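Local coordinates for protein aminotransferase, class III (PDB 6IO1) that probably transfers amino groups as a pyridoxal-phosphate-dependent, thermostable omega-transaminase of (S) enantioselectivity, at residues G120-N125 with G156-A161; R144-S149 with G180-T185; R151-G156 with P228-G233; A223-P228 with L256-E261. One frame throughout, in Å; residues are numbered along the deposited sequence.

Contact 1 of 4, residues G120-N125 with G156-A161. With PMP (4'-deoxy-4'-aminopyridoxal-5'-phosphate), chain C.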
loop_
_atom_site.group_PDB
_atom_site.type_symbol
_atom_site.label_atom_id
_atom_site.label_comp_id
_atom_site.label_asym_id
_atom_site.label_seq_id
_atom_site.Cartn_x
_atom_site.Cartn_y
_atom_site.Cartn_z
ATOM N N GLY B 120 2.004 0.967 -4.123
ATOM C CA GLY B 120 2.682 -0.302 -4.319
ATOM C C GLY B 120 1.967 -1.180 -5.319
ATOM O O GLY B 120 0.859 -0.880 -5.771
ATOM N N GLY B 121 2.636 -2.284 -5.664
ATOM C CA GLY B 121 2.084 -3.211 -6.640
ATOM C C GLY B 121 0.815 -3.899 -6.171
ATOM O O GLY B 121 -0.134 -4.058 -6.942
ATOM N N ALA B 122 0.792 -4.350 -4.912
ATOM C CA ALA B 122 -0.405 -5.006 -4.391
ATOM C C ALA B 122 -1.588 -4.050 -4.372
ATOM O O ALA B 122 -2.713 -4.433 -4.720
ATOM C CB ALA B 122 -0.147 -5.567 -2.994
ATOM N N GLU B 123 -1.355 -2.800 -3.959
ATOM C CA GLU B 123 -2.413 -1.797 -4.007
ATOM C C GLU B 123 -2.916 -1.613 -5.432
ATOM O O GLU B 123 -4.128 -1.521 -5.665
ATOM C CB GLU B 123 -1.901 -0.468 -3.451
ATOM C CG GLU B 123 -1.807 -0.392 -1.936
ATOM C CD GLU B 123 -1.441 1.000 -1.448
ATOM O OE1 GLU B 123 -1.289 1.907 -2.294
ATOM O OE2 GLU B 123 -1.304 1.189 -0.221
ATOM N N SER B 124 -1.998 -1.591 -6.399
ATOM C CA SER B 124 -2.379 -1.403 -7.796
ATOM C C SER B 124 -3.229 -2.563 -8.297
ATOM O O SER B 124 -4.253 -2.360 -8.957
ATOM C CB SER B 124 -1.127 -1.240 -8.659
ATOM O OG SER B 124 -0.407 -0.072 -8.302
ATOM N N ASN B 125 -2.808 -3.796 -8.012
ATOM C CA ASN B 125 -3.559 -4.955 -8.483
ATOM C C ASN B 125 -4.923 -5.054 -7.809
ATOM O O ASN B 125 -5.914 -5.415 -8.456
ATOM C CB ASN B 125 -2.739 -6.226 -8.274
ATOM C CG ASN B 125 -1.629 -6.368 -9.296
ATOM O OD1 ASN B 125 -1.745 -5.885 -10.422
ATOM N ND2 ASN B 125 -0.538 -7.013 -8.904
ATOM N N GLY B 156 1.079 -9.742 -5.623
ATOM C CA GLY B 156 0.987 -9.137 -4.309
ATOM C C GLY B 156 0.421 -10.108 -3.289
ATOM O O GLY B 156 -0.158 -11.141 -3.619
ATOM N N ILE B 157 0.593 -9.741 -2.019
ATOM C CA ILE B 157 0.180 -10.619 -0.934
ATOM C C ILE B 157 -0.898 -9.982 -0.058
ATOM O O ILE B 157 -1.153 -10.448 1.046
ATOM C CB ILE B 157 1.395 -11.056 -0.093
ATOM C CG1 ILE B 157 2.385 -9.901 0.091
ATOM C CG2 ILE B 157 2.098 -12.232 -0.740
ATOM C CD1 ILE B 157 1.951 -8.841 1.083
ATOM N N ALA B 158 -1.540 -8.923 -0.538
ATOM C CA ALA B 158 -2.640 -8.295 0.179
ATOM C C ALA B 158 -3.919 -8.371 -0.639
ATOM O O ALA B 158 -3.898 -8.183 -1.862
ATOM C CB ALA B 158 -2.344 -6.838 0.509
ATOM N N MET B 159 -5.027 -8.622 0.046
ATOM C CA MET B 159 -6.361 -8.415 -0.517
ATOM C C MET B 159 -6.511 -9.329 -1.737
ATOM O O MET B 159 -5.903 -10.408 -1.774
ATOM C CB MET B 159 -6.539 -6.945 -0.782
ATOM N N GLY B 160 -7.280 -8.930 -2.751
ATOM C CA GLY B 160 -7.482 -9.792 -3.903
ATOM C C GLY B 160 -6.194 -10.200 -4.590
ATOM O O GLY B 160 -6.119 -11.282 -5.176
ATOM N N ALA B 161 -5.168 -9.342 -4.536
ATOM C CA ALA B 161 -3.880 -9.693 -5.129
ATOM C C ALA B 161 -3.357 -11.010 -4.570
ATOM O O ALA B 161 -2.851 -11.856 -5.319
ATOM C CB ALA B 161 -2.863 -8.572 -4.896
HETATM N N1 PMP C . 2.968 -7.284 -8.789
HETATM C C2 PMP C . 4.107 -7.863 -9.169
HETATM C C2A PMP C . 4.266 -8.275 -10.599
HETATM C C3 PMP C . 5.136 -8.085 -8.246
HETATM O O3 PMP C . 6.291 -8.680 -8.665
HETATM C C4 PMP C . 4.972 -7.694 -6.914
HETATM C C4A PMP C . 6.068 -7.923 -5.903
HETATM N N4A PMP C . 7.403 -7.906 -6.508
HETATM C C5 PMP C . 3.767 -7.085 -6.535
HETATM C C6 PMP C . 2.804 -6.907 -7.511
HETATM C C5A PMP C . 3.530 -6.647 -5.122
HETATM O O4P PMP C . 3.996 -5.276 -4.923
HETATM P P PMP C . 3.989 -4.584 -3.463
HETATM O O1P PMP C . 4.512 -3.176 -3.672
HETATM O O2P PMP C . 2.549 -4.617 -2.993
HETATM O O3P PMP C . 4.908 -5.433 -2.607
#
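Gly156 and Asn125, one from each segment, approach the pyridine ring of PMP. Gly156 CA stands off one face, beside the ring, 3.7 Å from PMP C5A, the carbon that carries the phosphate arm. Asn125 ND2 comes to the edge at PMP N1, at 3.5 Å and a little out of the plane. Asn125 CG is anti to the carbonyl carbon (chi1 -76°), which sets it beside the backbone N, with ND2 at the ring nitrogen. ND2 donates to His155 O and to Asp260 OD2, and OD1 is bonded to Thr286, so both ends of the amide are held. The base of the side chain packs on Ala161, CB to CB at 4.1 Å. This is the phosphate site of a fold type I PLP enzyme, built on the N-terminus of helix 121-138 with Gly120 as N-cap. Gly121 N donates to PMP O1P at 2.9 Å. Thr323 N of the second subunit is also bonded to PMP. Ala122 CB lies 4.0 Å from Gly156 CA and 4.3 Å from Ala158 CB. Because Gly156 has no side chain, Ala122 CA and Gly156 CA come to 4.4 Å; a CB on Gly156 would run into the Ala122 methyl. Phe322 of the second subunit packs on Ala122 and Ala158.

Contact 2 of 4, residues R144-S149 with G180-T185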
loop_
_atom_site.group_PDB
_atom_site.type_symbol
_atom_site.label_atom_id
_atom_site.label_comp_id
_atom_site.label_asym_id
_atom_site.label_seq_id
_atom_site.Cartn_x
_atom_site.Cartn_y
_atom_site.Cartn_z
ATOM N N ARG B 144 -20.495 -10.931 -12.885
ATOM C CA ARG B 144 -19.210 -10.989 -13.584
ATOM C C ARG B 144 -18.113 -10.517 -12.632
ATOM O O ARG B 144 -17.690 -9.360 -12.642
ATOM C CB ARG B 144 -19.264 -10.144 -14.850
ATOM C CG ARG B 144 -18.227 -10.501 -15.894
ATOM C CD ARG B 144 -18.723 -10.177 -17.293
ATOM N NE ARG B 144 -17.863 -10.755 -18.321
ATOM C CZ ARG B 144 -18.124 -10.716 -19.623
ATOM N NH1 ARG B 144 -17.289 -11.277 -20.485
ATOM N NH2 ARG B 144 -19.225 -10.121 -20.064
ATOM N N VAL B 145 -17.650 -11.438 -11.784
ATOM C CA VAL B 145 -16.705 -11.074 -10.731
ATOM C C VAL B 145 -15.475 -11.977 -10.703
ATOM O O VAL B 145 -14.474 -11.645 -10.057
ATOM C CB VAL B 145 -17.397 -11.086 -9.355
ATOM C CG1 VAL B 145 -18.522 -10.061 -9.309
ATOM C CG2 VAL B 145 -17.922 -12.478 -9.039
ATOM N N LYS B 146 -15.529 -13.117 -11.388
ATOM C CA LYS B 146 -14.422 -14.066 -11.335
ATOM C C LYS B 146 -13.169 -13.492 -11.988
ATOM O O LYS B 146 -13.243 -12.805 -13.006
ATOM C CB LYS B 146 -14.809 -15.379 -12.014
ATOM C CG LYS B 146 -15.976 -16.095 -11.359
ATOM C CD LYS B 146 -16.248 -17.430 -12.032
ATOM C CE LYS B 146 -17.567 -18.024 -11.567
ATOM N NZ LYS B 146 -17.930 -19.241 -12.344
ATOM N N ILE B 147 -12.008 -13.790 -11.411
ATOM C CA ILE B 147 -10.734 -13.294 -11.915
ATOM C C ILE B 147 -9.877 -14.481 -12.327
ATOM O O ILE B 147 -9.643 -15.393 -11.524
ATOM C CB ILE B 147 -10.002 -12.429 -10.872
ATOM C CG1 ILE B 147 -10.854 -11.216 -10.494
ATOM C CG2 ILE B 147 -8.645 -11.990 -11.404
ATOM C CD1 ILE B 147 -10.871 -10.126 -11.547
ATOM N N LEU B 148 -9.410 -14.467 -13.572
ATOM C CA LEU B 148 -8.532 -15.509 -14.081
ATOM C C LEU B 148 -7.080 -15.148 -13.794
ATOM O O LEU B 148 -6.639 -14.032 -14.087
ATOM C CB LEU B 148 -8.738 -15.712 -15.583
ATOM C CG LEU B 148 -10.027 -16.412 -16.019
ATOM C CD1 LEU B 148 -10.203 -16.314 -17.527
ATOM C CD2 LEU B 148 -10.034 -17.866 -15.570
ATOM N N SER B 149 -6.343 -16.100 -13.226
ATOM C CA SER B 149 -4.928 -15.940 -12.936
ATOM C C SER B 149 -4.236 -17.254 -13.268
ATOM O O SER B 149 -4.869 -18.214 -13.714
ATOM C CB SER B 149 -4.697 -15.524 -11.479
ATOM O OG SER B 149 -3.351 -15.129 -11.271
ATOM N N GLY B 180 -13.547 -16.057 -5.860
ATOM C CA GLY B 180 -13.709 -15.592 -7.221
ATOM C C GLY B 180 -12.474 -15.641 -8.091
ATOM O O GLY B 180 -12.464 -15.011 -9.153
ATOM N N PHE B 181 -11.428 -16.347 -7.681
ATOM C CA PHE B 181 -10.189 -16.403 -8.446
ATOM C C PHE B 181 -9.970 -17.809 -8.986
ATOM O O PHE B 181 -10.080 -18.790 -8.244
ATOM C CB PHE B 181 -9.005 -15.956 -7.587
ATOM C CG PHE B 181 -9.012 -14.485 -7.272
ATOM C CD1 PHE B 181 -9.944 -13.954 -6.394
ATOM C CD2 PHE B 181 -8.096 -13.631 -7.863
ATOM C CE1 PHE B 181 -9.957 -12.603 -6.105
ATOM C CE2 PHE B 181 -8.104 -12.278 -7.579
ATOM C CZ PHE B 181 -9.036 -11.764 -6.698
ATOM N N ILE B 182 -9.652 -17.896 -10.274
ATOM C CA ILE B 182 -9.410 -19.161 -10.957
ATOM C C ILE B 182 -7.982 -19.145 -11.476
ATOM O O ILE B 182 -7.562 -18.177 -12.121
ATOM C CB ILE B 182 -10.411 -19.381 -12.106
ATOM C CG1 ILE B 182 -11.838 -19.371 -11.563
ATOM C CG2 ILE B 182 -10.116 -20.686 -12.831
ATOM C CD1 ILE B 182 -12.857 -18.875 -12.547
ATOM N N HIS B 183 -7.241 -20.213 -11.204
ATOM C CA HIS B 183 -5.822 -20.279 -11.529
ATOM C C HIS B 183 -5.602 -21.216 -12.707
ATOM O O HIS B 183 -6.013 -22.380 -12.669
ATOM C CB HIS B 183 -5.008 -20.717 -10.315
ATOM C CG HIS B 183 -4.968 -19.684 -9.236
ATOM N ND1 HIS B 183 -5.870 -19.656 -8.195
ATOM C CD2 HIS B 183 -4.164 -18.608 -9.068
ATOM C CE1 HIS B 183 -5.608 -18.621 -7.418
ATOM N NE2 HIS B 183 -4.578 -17.969 -7.926
ATOM N N LEU B 184 -4.957 -20.696 -13.747
ATOM C CA LEU B 184 -4.591 -21.453 -14.931
ATOM C C LEU B 184 -3.156 -21.965 -14.798
ATOM O O LEU B 184 -2.415 -21.591 -13.886
ATOM C CB LEU B 184 -4.745 -20.589 -16.183
ATOM C CG LEU B 184 -6.096 -19.944 -16.488
ATOM C CD1 LEU B 184 -5.935 -18.742 -17.410
ATOM C CD2 LEU B 184 -7.038 -20.954 -17.109
ATOM N N THR B 185 -2.764 -22.845 -15.718
ATOM C CA THR B 185 -1.393 -23.336 -15.729
ATOM C C THR B 185 -0.438 -22.261 -16.232
ATOM O O THR B 185 -0.784 -21.438 -17.085
ATOM C CB THR B 185 -1.254 -24.589 -16.597
ATOM O OG1 THR B 185 -1.340 -24.234 -17.983
ATOM C CG2 THR B 185 -2.330 -25.603 -16.258
#
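Gly180 opens the pairing: its O accepts Ile147 N at 2.6 Å. Phe181 follows. Its ring lies beside the Ile147 side chain, and Ile147 CB sits over one face in a CH-pi contact, 4.1 Å from the ring centroid. CG of Phe181 is anti to the carbonyl carbon (chi1 -70°), which lays the ring along Ile147 on the side of helix 121-138. With an alanine in place of Phe181, Ile147 is likely to lose its aromatic cover, and a gap would open towards Ile129 and Arg133. Ile182 N donates to Ile147 O at 2.8 Å, and Ile182 O accepts Ser149 N. The Ile182 side chain is on the other face of the sheet. Its CB meets Leu148 CD2 at 3.8 Å, while its CD1 reaches Lys146 CD at 3.7 Å. The Lys146 chain runs on extended to a salt bridge with Glu216. His183 brings CD2 to 4.0 Å from Ser149 CB; the Ser149 hydroxyl is bonded to Ala164 O. Leu184 ends the pairing: its N to Ser149 O bond is modelled very short, and its CB is 3.4 Å from that same oxygen. The two strands run parallel, their axes at 20°, with 181-184 as an outermost strand of the seven-stranded sheet of the fold type I large domain.

Contact 3 of 4, residues R151-G156 with P228-G233. With PMP (4'-deoxy-4'-aminopyridoxal-5'-phosphate), chain C.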
loop_
_atom_site.group_PDB
_atom_site.type_symbol
_atom_site.label_atom_id
_atom_site.label_comp_id
_atom_site.label_asym_id
_atom_site.label_seq_id
_atom_site.Cartn_x
_atom_site.Cartn_y
_atom_site.Cartn_z
ATOM N N ARG B 151 -0.996 -20.254 -12.324
ATOM C CA ARG B 151 -0.004 -20.819 -11.423
ATOM C C ARG B 151 1.336 -20.139 -11.668
ATOM O O ARG B 151 1.656 -19.772 -12.800
ATOM C CB ARG B 151 0.129 -22.328 -11.641
ATOM C CG ARG B 151 -1.089 -23.149 -11.253
ATOM C CD ARG B 151 -0.877 -24.614 -11.610
ATOM N NE ARG B 151 -1.948 -25.474 -11.115
ATOM C CZ ARG B 151 -1.918 -26.106 -9.946
ATOM N NH1 ARG B 151 -0.853 -26.005 -9.162
ATOM N NH2 ARG B 151 -2.938 -26.867 -9.576
ATOM N N MET B 152 2.079 -19.893 -10.591
ATOM C CA MET B 152 3.384 -19.232 -10.571
ATOM C C MET B 152 3.248 -17.724 -10.755
ATOM O O MET B 152 4.270 -17.034 -10.827
ATOM C CB MET B 152 4.367 -19.783 -11.620
ATOM C CG MET B 152 4.557 -21.295 -11.559
ATOM S SD MET B 152 5.582 -21.950 -12.892
ATOM C CE MET B 152 7.217 -21.488 -12.326
ATOM N N ALA B 153 2.035 -17.190 -10.862
ATOM C CA ALA B 153 1.846 -15.749 -10.927
ATOM C C ALA B 153 2.021 -15.128 -9.548
ATOM O O ALA B 153 1.683 -15.738 -8.530
ATOM C CB ALA B 153 0.461 -15.412 -11.476
ATOM N N TYR B 154 2.568 -13.914 -9.517
ATOM C CA TYR B 154 2.718 -13.152 -8.281
ATOM C C TYR B 154 2.218 -11.734 -8.519
ATOM O O TYR B 154 2.800 -10.995 -9.318
ATOM C CB TYR B 154 4.165 -13.142 -7.793
ATOM C CG TYR B 154 4.310 -12.471 -6.447
ATOM C CD1 TYR B 154 4.055 -13.169 -5.273
ATOM C CD2 TYR B 154 4.678 -11.137 -6.348
ATOM C CE1 TYR B 154 4.175 -12.557 -4.040
ATOM C CE2 TYR B 154 4.800 -10.520 -5.121
ATOM C CZ TYR B 154 4.549 -11.233 -3.970
ATOM O OH TYR B 154 4.672 -10.618 -2.746
ATOM N N HIS B 155 1.142 -11.359 -7.829
ATOM C CA HIS B 155 0.530 -10.046 -7.990
ATOM C C HIS B 155 0.432 -9.273 -6.679
ATOM O O HIS B 155 -0.228 -8.229 -6.637
ATOM C CB HIS B 155 -0.862 -10.192 -8.612
ATOM C CG HIS B 155 -0.870 -10.931 -9.913
ATOM N ND1 HIS B 155 -0.366 -10.393 -11.078
ATOM C CD2 HIS B 155 -1.319 -12.167 -10.234
ATOM C CE1 HIS B 155 -0.506 -11.265 -12.060
ATOM N NE2 HIS B 155 -1.081 -12.350 -11.574
ATOM N N GLY B 156 1.079 -9.742 -5.623
ATOM C CA GLY B 156 0.987 -9.137 -4.309
ATOM C C GLY B 156 0.421 -10.108 -3.289
ATOM O O GLY B 156 -0.158 -11.141 -3.619
ATOM N N PRO B 228 3.485 -9.893 -18.153
ATOM C CA PRO B 228 4.037 -10.286 -19.463
ATOM C C PRO B 228 5.115 -11.345 -19.327
ATOM O O PRO B 228 5.103 -12.350 -20.051
ATOM C CB PRO B 228 4.583 -8.964 -20.023
ATOM C CG PRO B 228 3.833 -7.897 -19.294
ATOM C CD PRO B 228 3.574 -8.442 -17.922
ATOM N N VAL B 229 6.051 -11.143 -18.405
ATOM C CA VAL B 229 6.983 -12.172 -17.967
ATOM C C VAL B 229 6.807 -12.322 -16.464
ATOM O O VAL B 229 7.008 -11.358 -15.714
ATOM C CB VAL B 229 8.437 -11.820 -18.317
ATOM C CG1 VAL B 229 9.386 -12.865 -17.750
ATOM C CG2 VAL B 229 8.607 -11.696 -19.821
ATOM N N GLN B 230 6.421 -13.518 -16.026
ATOM C CA GLN B 230 6.262 -13.761 -14.598
ATOM C C GLN B 230 7.608 -13.593 -13.911
ATOM O O GLN B 230 8.614 -14.143 -14.360
ATOM C CB GLN B 230 5.700 -15.162 -14.357
ATOM C CG GLN B 230 4.251 -15.327 -14.793
ATOM C CD GLN B 230 3.804 -16.776 -14.824
ATOM O OE1 GLN B 230 4.399 -17.608 -15.509
ATOM N NE2 GLN B 230 2.746 -17.084 -14.083
ATOM N N GLY B 231 7.636 -12.816 -12.833
ATOM C CA GLY B 231 8.900 -12.469 -12.213
ATOM C C GLY B 231 9.216 -13.225 -10.940
ATOM O O GLY B 231 10.173 -14.004 -10.896
ATOM N N ALA B 232 8.419 -13.000 -9.893
ATOM C CA ALA B 232 8.664 -13.680 -8.627
ATOM C C ALA B 232 8.408 -15.176 -8.737
ATOM O O ALA B 232 9.041 -15.966 -8.028
ATOM C CB ALA B 232 7.801 -13.069 -7.525
ATOM N N GLY B 233 7.482 -15.581 -9.607
ATOM C CA GLY B 233 7.189 -16.990 -9.787
ATOM C C GLY B 233 8.341 -17.799 -10.346
ATOM O O GLY B 233 8.332 -19.030 -10.236
HETATM N N1 PMP C . 2.968 -7.284 -8.789
HETATM C C2 PMP C . 4.107 -7.863 -9.169
HETATM C C2A PMP C . 4.266 -8.275 -10.599
HETATM C C3 PMP C . 5.136 -8.085 -8.246
HETATM O O3 PMP C . 6.291 -8.680 -8.665
HETATM C C4 PMP C . 4.972 -7.694 -6.914
HETATM C C4A PMP C . 6.068 -7.923 -5.903
HETATM N N4A PMP C . 7.403 -7.906 -6.508
HETATM C C5 PMP C . 3.767 -7.085 -6.535
HETATM C C6 PMP C . 2.804 -6.907 -7.511
HETATM C C5A PMP C . 3.530 -6.647 -5.122
HETATM O O4P PMP C . 3.996 -5.276 -4.923
HETATM P P PMP C . 3.989 -4.584 -3.463
HETATM O O1P PMP C . 4.512 -3.176 -3.672
HETATM O O2P PMP C . 2.549 -4.617 -2.993
HETATM O O3P PMP C . 4.908 -5.433 -2.607
HETATM O O HOH W 1 5.571 -14.392 -10.941
#
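Tyr154 and Ala232 join two loops, 151-156 and 228-233. Each follows a parallel strand of the large-domain sheet, where a fold type I enzyme holds its cofactor. Tyr154 CB touches Ala232 CB at 3.6 Å, and Tyr154 CG is 3.7 Å from the same methyl group. CG is anti to the backbone N (chi1 -174°), which turns the ring from Ala232 towards PMP. Tyr154 CD2 then lies 3.5 Å from PMP C4. The tyrosine presents its edge to the cofactor, the two ring planes nearly perpendicular, and PMP C3 is in the tyrosine plane. Gly156 N lies above one face of the tyrosine ring. Tyr170 meets the ring too, and Gly321 of the second subunit packs on the residue. Nearer the start of both segments, the extended Gln230 chain reaches the 151-153 backbone. Its NE2 donates to Arg151 O at 3.2 Å, from 33° out of the carbonyl plane. The same nitrogen is 3.8 Å from Ala153 CB. Gly233 comes close because it has no side chain: a CB there would clash with Met152 O. Gly233 CA makes a CH...O contact with Met152 O at 3.1 Å. A water within bonding reach of Met152 O accepts from Gly233 N at 2.6 Å.

Contact 4 of 4, residues A223-P228 with L256-E261. With PMP (4'-deoxy-4'-aminopyridoxal-5'-phosphate), chain C.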
loop_
_atom_site.group_PDB
_atom_site.type_symbol
_atom_site.label_atom_id
_atom_site.label_comp_id
_atom_site.label_asym_id
_atom_site.label_seq_id
_atom_site.Cartn_x
_atom_site.Cartn_y
_atom_site.Cartn_z
ATOM N N ALA B 223 -12.312 -10.544 -15.530
ATOM C CA ALA B 223 -11.035 -10.192 -16.139
ATOM C C ALA B 223 -10.027 -11.326 -15.989
ATOM O O ALA B 223 -10.234 -12.290 -15.247
ATOM C CB ALA B 223 -10.471 -8.904 -15.529
ATOM N N PHE B 224 -8.927 -11.181 -16.727
ATOM C CA PHE B 224 -7.741 -12.024 -16.641
ATOM C C PHE B 224 -6.580 -11.122 -16.251
ATOM O O PHE B 224 -6.392 -10.060 -16.854
ATOM C CB PHE B 224 -7.483 -12.729 -17.987
ATOM C CG PHE B 224 -6.136 -13.419 -18.100
ATOM C CD1 PHE B 224 -4.971 -12.695 -18.325
ATOM C CD2 PHE B 224 -6.049 -14.800 -18.033
ATOM C CE1 PHE B 224 -3.748 -13.331 -18.441
ATOM C CE2 PHE B 224 -4.826 -15.441 -18.152
ATOM C CZ PHE B 224 -3.676 -14.705 -18.357
ATOM N N ILE B 225 -5.805 -11.534 -15.251
ATOM C CA ILE B 225 -4.668 -10.755 -14.773
ATOM C C ILE B 225 -3.402 -11.584 -14.937
ATOM O O ILE B 225 -3.383 -12.776 -14.608
ATOM C CB ILE B 225 -4.857 -10.300 -13.312
ATOM C CG1 ILE B 225 -3.689 -9.413 -12.875
ATOM C CG2 ILE B 225 -5.027 -11.492 -12.376
ATOM C CD1 ILE B 225 -3.964 -8.617 -11.620
ATOM N N GLY B 226 -2.359 -10.964 -15.482
ATOM C CA GLY B 226 -1.096 -11.651 -15.664
ATOM C C GLY B 226 0.031 -10.687 -15.943
ATOM O O GLY B 226 -0.182 -9.563 -16.410
ATOM N N GLU B 227 1.244 -11.143 -15.650
ATOM C CA GLU B 227 2.479 -10.441 -15.971
ATOM C C GLU B 227 2.946 -10.832 -17.370
ATOM O O GLU B 227 2.802 -11.994 -17.764
ATOM C CB GLU B 227 3.573 -10.778 -14.963
ATOM C CG GLU B 227 3.155 -10.661 -13.504
ATOM C CD GLU B 227 3.919 -11.615 -12.601
ATOM O OE1 GLU B 227 5.074 -11.303 -12.242
ATOM O OE2 GLU B 227 3.364 -12.678 -12.249
ATOM N N PRO B 228 3.485 -9.893 -18.153
ATOM C CA PRO B 228 4.037 -10.286 -19.463
ATOM C C PRO B 228 5.115 -11.345 -19.327
ATOM O O PRO B 228 5.103 -12.350 -20.051
ATOM C CB PRO B 228 4.583 -8.964 -20.023
ATOM C CG PRO B 228 3.833 -7.897 -19.294
ATOM C CD PRO B 228 3.574 -8.442 -17.922
ATOM N N LEU B 256 -12.004 -8.741 -19.722
ATOM C CA LEU B 256 -10.997 -7.697 -19.618
ATOM C C LEU B 256 -9.617 -8.304 -19.389
ATOM O O LEU B 256 -9.473 -9.363 -18.774
ATOM C CB LEU B 256 -11.329 -6.739 -18.473
ATOM C CG LEU B 256 -12.662 -5.991 -18.512
ATOM C CD1 LEU B 256 -12.795 -5.088 -17.295
ATOM C CD2 LEU B 256 -12.794 -5.187 -19.795
ATOM N N LEU B 257 -8.596 -7.626 -19.904
ATOM C CA LEU B 257 -7.211 -8.037 -19.720
ATOM C C LEU B 257 -6.514 -7.043 -18.802
ATOM O O LEU B 257 -6.388 -5.861 -19.139
ATOM C CB LEU B 257 -6.481 -8.131 -21.059
ATOM C CG LEU B 257 -4.970 -8.346 -20.952
ATOM C CD1 LEU B 257 -4.655 -9.637 -20.209
ATOM C CD2 LEU B 257 -4.339 -8.351 -22.327
ATOM N N ILE B 258 -6.065 -7.524 -17.648
ATOM C CA ILE B 258 -5.277 -6.731 -16.712
ATOM C C ILE B 258 -3.828 -7.174 -16.857
ATOM O O ILE B 258 -3.477 -8.305 -16.505
ATOM C CB ILE B 258 -5.768 -6.898 -15.269
ATOM C CG1 ILE B 258 -7.242 -6.509 -15.152
ATOM C CG2 ILE B 258 -4.917 -6.069 -14.318
ATOM C CD1 ILE B 258 -7.857 -6.858 -13.815
ATOM N N LEU B 259 -2.981 -6.290 -17.374
ATOM C CA LEU B 259 -1.566 -6.586 -17.550
ATOM C C LEU B 259 -0.791 -6.018 -16.369
ATOM O O LEU B 259 -0.832 -4.809 -16.115
ATOM C CB LEU B 259 -1.040 -6.014 -18.866
ATOM C CG LEU B 259 0.136 -6.792 -19.457
ATOM C CD1 LEU B 259 -0.276 -8.217 -19.795
ATOM C CD2 LEU B 259 0.690 -6.084 -20.678
ATOM N N ASP B 260 -0.086 -6.892 -15.656
ATOM C CA ASP B 260 0.679 -6.511 -14.471
ATOM C C ASP B 260 2.090 -6.165 -14.926
ATOM O O ASP B 260 2.918 -7.050 -15.154
ATOM C CB ASP B 260 0.665 -7.644 -13.447
ATOM C CG ASP B 260 1.396 -7.296 -12.157
ATOM O OD1 ASP B 260 2.214 -6.356 -12.145
ATOM O OD2 ASP B 260 1.144 -7.976 -11.142
ATOM N N GLU B 261 2.370 -4.868 -15.046
ATOM C CA GLU B 261 3.675 -4.376 -15.465
ATOM C C GLU B 261 4.504 -3.860 -14.295
ATOM O O GLU B 261 5.379 -3.012 -14.491
ATOM C CB GLU B 261 3.513 -3.283 -16.522
ATOM C CG GLU B 261 2.912 -3.766 -17.832
ATOM C CD GLU B 261 3.929 -3.828 -18.954
ATOM O OE1 GLU B 261 5.143 -3.825 -18.661
ATOM O OE2 GLU B 261 3.514 -3.876 -20.132
HETATM N N1 PMP C . 2.968 -7.284 -8.789
HETATM C C2 PMP C . 4.107 -7.863 -9.169
HETATM C C2A PMP C . 4.266 -8.275 -10.599
HETATM C C3 PMP C . 5.136 -8.085 -8.246
HETATM O O3 PMP C . 6.291 -8.680 -8.665
HETATM C C4 PMP C . 4.972 -7.694 -6.914
HETATM C C4A PMP C . 6.068 -7.923 -5.903
HETATM N N4A PMP C . 7.403 -7.906 -6.508
HETATM C C5 PMP C . 3.767 -7.085 -6.535
HETATM C C6 PMP C . 2.804 -6.907 -7.511
HETATM C C5A PMP C . 3.530 -6.647 -5.122
HETATM O O4P PMP C . 3.996 -5.276 -4.923
HETATM P P PMP C . 3.989 -4.584 -3.463
HETATM O O1P PMP C . 4.512 -3.176 -3.672
HETATM O O2P PMP C . 2.549 -4.617 -2.993
HETATM O O3P PMP C . 4.908 -5.433 -2.607
#
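Asp260 OD2 is gripped by two donors, His155 ND1 and Asn125 ND2. Asp260 CB rests on Glu227 CG at 3.9 Å. Asp260 CG is anti to the backbone N (chi1 -178°), which sends the carboxylate to the cofactor. OD2 lies 3.1 Å from PMP N1, the usual place of the aspartate in fold type I PLP enzymes. If an alanine stood here, the PMP nitrogen would probably lose its carboxylate neighbour, and His155 and Asn125 their shared acceptor. The residue ends the second strand of a beta-alpha-beta unit, formed by strand 221-226, helix 242-253 and strand 256-260. The strands run parallel. Phe224 N donates to Leu256 O, and Ile258 N to Phe224 O at 2.7 Å. Gly226 N and O continue the pairing, to Ile258 O and Asp260 N. The last bond is nearly straight at hydrogen (176°), although the donor stands above the carbonyl plane of Gly226. Ile258 CG2 meets Ile225 CD1 at 3.8 Å on the face towards helix 121-138. Phe224 CD1 and Leu257 CD1 meet at 3.6 Å on the face towards helix 242-253. Beyond the strand, Glu227 lies beside Asp260, the carboxylate planes 40° apart. Its oxygens are taken by Gly231 N and Tyr154 N, and OE1 is 3.5 Å from PMP C2A. Pro228 packs on the end of the second strand, its CG on Leu259 and its CD 3.2 Å from Asp260 O.

How the contacts relate
Contacts 2 and 4 lie in the same seven-stranded sheet, their centres 11 Å apart. Strands 146-150 and 221-226 are neighbours there, so Leu148 bonds to both Ala223 and Ile225. The strand order 256-260, 221-226, 146-150, 181-184 thus runs through both contacts. Contact 3 ties the loops that follow two of these strands, and it shares Pro228 with contact 4 and Gly156 with contact 1. Contact 1 joins helix 121-138 to the segment leading into helix 159-164. The centres of contacts 1 and 3 are 12 Å apart. Along the chain contact 1 closes before contact 4 opens, while contact 3 crosses the other three. So contacts 1, 3 and 4 line one PMP site, and contact 2 extends the sheet away from it.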